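Local coordinates for protein Xcc_ctr_pt (Xanthomonas campestris pv. campestris, PDB 6NJV) that probably acts as a metal-dependent nuclease of the OLD family, this chain being its C-terminal part with the magnesium-binding TOPRIM domain, at residues A[23-28]-A[59-64]. Residues are numbered along the deposited sequence; the frame is centred on the assembly and turned at random.
Sequences VILVEG and TNFTPY. With MG (magnesium ion), chain E.
Glu27 leaves the end of strand 22-26 and passes close to the CZ end of the Phe61 ring on its way to a magnesium ion. Its CB makes no close contact with 59-64; CG is the first atom to touch, 3.8 Å from Phe61 CZ, and the two side chains cross at about a right angle. Beyond CG the chain runs extended (chi2 -179°), which carries the carboxylate past the ring to the metal. There CD rests 3.8 Å from the methyl CG2 of Thr59, and OE2 binds magnesium at 2.2 Å, as do two waters. OE1 stays 2.9 Å from the ion and is hydrogen-bonded elsewhere, so OE2 alone coordinates. Asp82, at the end of the adjacent strand 77-82, shares the ion.

Behind this polar tip the contact is mostly apolar. Phe61 brings CD2 and CE2 against the strand, each 3.7 Å from Leu25 CB, with Leu25 C in the ring plane at the edge; a long flat ring suits this place because it spans from Leu25 CB to Glu27 CG. Both methyls of the leucine fork reach Tyr64 CB (CD1 at 3.8 Å). Ahead of the turn into the helix, Asn60 OD1 accepts a capping bond from Thr62 N (3.2 Å).

No hydrogen bond joins the segments. Glu27 is a buried carboxylate whose charge is met by magnesium, consistent with the metal-binding glutamate of TOPRIM domains.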
ATOM      1  N   VAL A  23      -1.047   8.535  10.830  1.00 43.06           N
ATOM      2  CA  VAL A  23       0.048   7.943  10.064  1.00 40.43           C
ATOM      3  C   VAL A  23      -0.468   6.761   9.263  1.00 37.09           C
ATOM      4  O   VAL A  23      -1.189   5.915   9.795  1.00 39.75           O
ATOM      5  CB  VAL A  23       1.211   7.481  10.965  1.00 42.57           C
ATOM      6  CG1 VAL A  23       2.381   6.962  10.107  1.00 39.94           C
ATOM      7  CG2 VAL A  23       1.676   8.617  11.863  1.00 42.67           C
ATOM      8  N   ILE A  24      -0.071   6.686   7.997  1.00 36.80           N
ATOM      9  CA  ILE A  24      -0.326   5.538   7.138  1.00 40.70           C
ATOM     10  C   ILE A  24       0.988   4.785   6.958  1.00 40.24           C
ATOM     11  O   ILE A  24       1.919   5.312   6.339  1.00 41.16           O
ATOM     12  CB  ILE A  24      -0.886   5.975   5.775  1.00 39.09           C
ATOM     13  CG1 ILE A  24      -2.256   6.653   5.951  1.00 42.21           C
ATOM     14  CG2 ILE A  24      -0.962   4.786   4.842  1.00 39.47           C
ATOM     15  CD1 ILE A  24      -2.697   7.429   4.737  1.00 38.64           C
ATOM     16  N   LEU A  25       1.058   3.546   7.461  1.00 42.38           N
ATOM     17  CA  LEU A  25       2.288   2.749   7.393  1.00 42.95           C
ATOM     18  C   LEU A  25       2.277   1.866   6.147  1.00 41.94           C
ATOM     19  O   LEU A  25       1.371   1.037   5.973  1.00 42.41           O
ATOM     20  CB  LEU A  25       2.457   1.890   8.653  1.00 41.67           C
ATOM     21  CG  LEU A  25       2.567   2.632   9.987  1.00 36.38           C
ATOM     22  CD1 LEU A  25       2.499   1.679  11.184  1.00 32.15           C
ATOM     23  CD2 LEU A  25       3.857   3.462   9.998  1.00 42.04           C
ATOM     24  N   VAL A  26       3.266   2.066   5.270  1.00 37.87           N
ATOM     25  CA  VAL A  26       3.412   1.308   4.036  1.00 39.66           C
ATOM     26  C   VAL A  26       4.792   0.644   3.996  1.00 43.93           C
ATOM     27  O   VAL A  26       5.699   0.989   4.749  1.00 44.49           O
ATOM     28  CB  VAL A  26       3.196   2.186   2.792  1.00 43.55           C
ATOM     29  CG1 VAL A  26       1.823   2.884   2.861  1.00 40.67           C
ATOM     30  CG2 VAL A  26       4.300   3.193   2.652  1.00 41.03           C
ATOM     31  N   GLU A  27       4.921  -0.346   3.103  1.00 46.74           N
ATOM     32  CA  GLU A  27       6.105  -1.196   3.007  1.00 49.25           C
ATOM     33  C   GLU A  27       7.259  -0.507   2.283  1.00 50.17           C
ATOM     34  O   GLU A  27       8.404  -0.566   2.742  1.00 54.09           O
ATOM     35  CB  GLU A  27       5.753  -2.498   2.287  1.00 48.05           C
ATOM     36  CG  GLU A  27       5.188  -3.569   3.192  1.00 50.79           C
ATOM     37  CD  GLU A  27       4.876  -4.838   2.441  1.00 55.47           C
ATOM     38  OE1 GLU A  27       4.032  -5.631   2.914  1.00 57.47           O
ATOM     39  OE2 GLU A  27       5.471  -5.033   1.362  1.00 61.47           O
ATOM     40  N   GLY A  28       6.990   0.136   1.148  1.00 48.19           N
ATOM     41  CA  GLY A  28       8.064   0.785   0.420  1.00 46.77           C
ATOM     42  C   GLY A  28       7.663   2.057  -0.296  1.00 54.39           C
ATOM     43  O   GLY A  28       6.605   2.640  -0.016  1.00 47.39           O
ATOM     44  N   THR A  59       8.879  -5.194   5.756  1.00 50.51           N
ATOM     45  CA  THR A  59       7.630  -5.765   6.232  1.00 50.56           C
ATOM     46  C   THR A  59       7.559  -5.823   7.754  1.00 49.59           C
ATOM     47  O   THR A  59       6.653  -6.459   8.300  1.00 51.28           O
ATOM     48  CB  THR A  59       7.409  -7.165   5.631  1.00 56.25           C
ATOM     49  OG1 THR A  59       8.459  -8.049   6.030  1.00 52.25           O
ATOM     50  CG2 THR A  59       7.382  -7.115   4.120  1.00 54.16           C
ATOM     51  N   ASN A  60       8.458  -5.163   8.465  1.00 52.39           N
ATOM     52  CA  ASN A  60       8.417  -5.175   9.927  1.00 52.15           C
ATOM     53  C   ASN A  60       7.745  -3.893  10.392  1.00 50.26           C
ATOM     54  O   ASN A  60       8.363  -2.831  10.415  1.00 50.39           O
ATOM     55  CB  ASN A  60       9.806  -5.320  10.536  1.00 49.32           C
ATOM     56  CG  ASN A  60       9.752  -5.486  12.041  1.00 51.31           C
ATOM     57  OD1 ASN A  60       8.682  -5.736  12.621  1.00 58.65           O
ATOM     58  ND2 ASN A  60      10.886  -5.326  12.689  1.00 53.17           N
ATOM     59  N   PHE A  61       6.482  -4.003  10.784  1.00 50.97           N
ATOM     60  CA  PHE A  61       5.719  -2.864  11.265  1.00 46.36           C
ATOM     61  C   PHE A  61       5.756  -2.747  12.778  1.00 42.52           C
ATOM     62  O   PHE A  61       5.313  -1.738  13.324  1.00 43.58           O
ATOM     63  CB  PHE A  61       4.262  -2.971  10.785  1.00 45.42           C
ATOM     64  CG  PHE A  61       4.094  -2.816   9.295  1.00 42.97           C
ATOM     65  CD1 PHE A  61       4.201  -3.905   8.455  1.00 43.85           C
ATOM     66  CD2 PHE A  61       3.825  -1.575   8.737  1.00 41.35           C
ATOM     67  CE1 PHE A  61       4.051  -3.756   7.085  1.00 46.27           C
ATOM     68  CE2 PHE A  61       3.674  -1.421   7.381  1.00 38.24           C
ATOM     69  CZ  PHE A  61       3.779  -2.511   6.551  1.00 42.59           C
ATOM     70  N   THR A  62       6.274  -3.748  13.465  1.00 45.36           N
ATOM     71  CA  THR A  62       6.180  -3.755  14.920  1.00 44.49           C
ATOM     72  C   THR A  62       6.829  -2.555  15.600  1.00 46.95           C
ATOM     73  O   THR A  62       6.221  -2.037  16.551  1.00 47.12           O
ATOM     74  CB  THR A  62       6.761  -5.068  15.451  1.00 45.93           C
ATOM     75  OG1 THR A  62       6.177  -6.143  14.716  1.00 48.50           O
ATOM     76  CG2 THR A  62       6.413  -5.251  16.915  1.00 46.32           C
ATOM     77  N   PRO A  63       8.023  -2.070  15.204  1.00 45.87           N
ATOM     78  CA  PRO A  63       8.563  -0.884  15.896  1.00 45.06           C
ATOM     79  C   PRO A  63       7.658   0.327  15.775  1.00 43.85           C
ATOM     80  O   PRO A  63       7.544   1.124  16.716  1.00 45.60           O
ATOM     81  CB  PRO A  63       9.918  -0.633  15.197  1.00 46.95           C
ATOM     82  CG  PRO A  63      10.236  -1.870  14.437  1.00 44.88           C
ATOM     83  CD  PRO A  63       8.891  -2.475  14.077  1.00 45.84           C
ATOM     84  N   TYR A  64       7.032   0.491  14.613  1.00 41.90           N
ATOM     85  CA  TYR A  64       6.161   1.627  14.339  1.00 44.10           C
ATOM     86  C   TYR A  64       4.802   1.513  15.024  1.00 41.33           C
ATOM     87  O   TYR A  64       4.232   2.524  15.440  1.00 43.19           O
ATOM     88  CB  TYR A  64       5.960   1.744  12.837  1.00 44.70           C
ATOM     89  CG  TYR A  64       7.185   2.149  12.111  1.00 47.02           C
ATOM     90  CD1 TYR A  64       8.096   1.198  11.650  1.00 50.76           C
ATOM     91  CD2 TYR A  64       7.444   3.484  11.870  1.00 49.95           C
ATOM     92  CE1 TYR A  64       9.235   1.575  10.962  1.00 48.74           C
ATOM     93  CE2 TYR A  64       8.579   3.874  11.186  1.00 54.44           C
ATOM     94  CZ  TYR A  64       9.469   2.920  10.734  1.00 55.01           C
ATOM     95  OH  TYR A  64      10.593   3.334  10.046  1.00 58.25           O
TER
HETATM   96 MG    MG E 704       5.253  -7.193   0.845  1.00 63.02          MG
HETATM   97  O   HOH W   1       6.092  -6.090  -0.826  1.00 63.48           O
HETATM   98  O   HOH W   2       5.441  -8.222  -1.088  1.00 65.56           O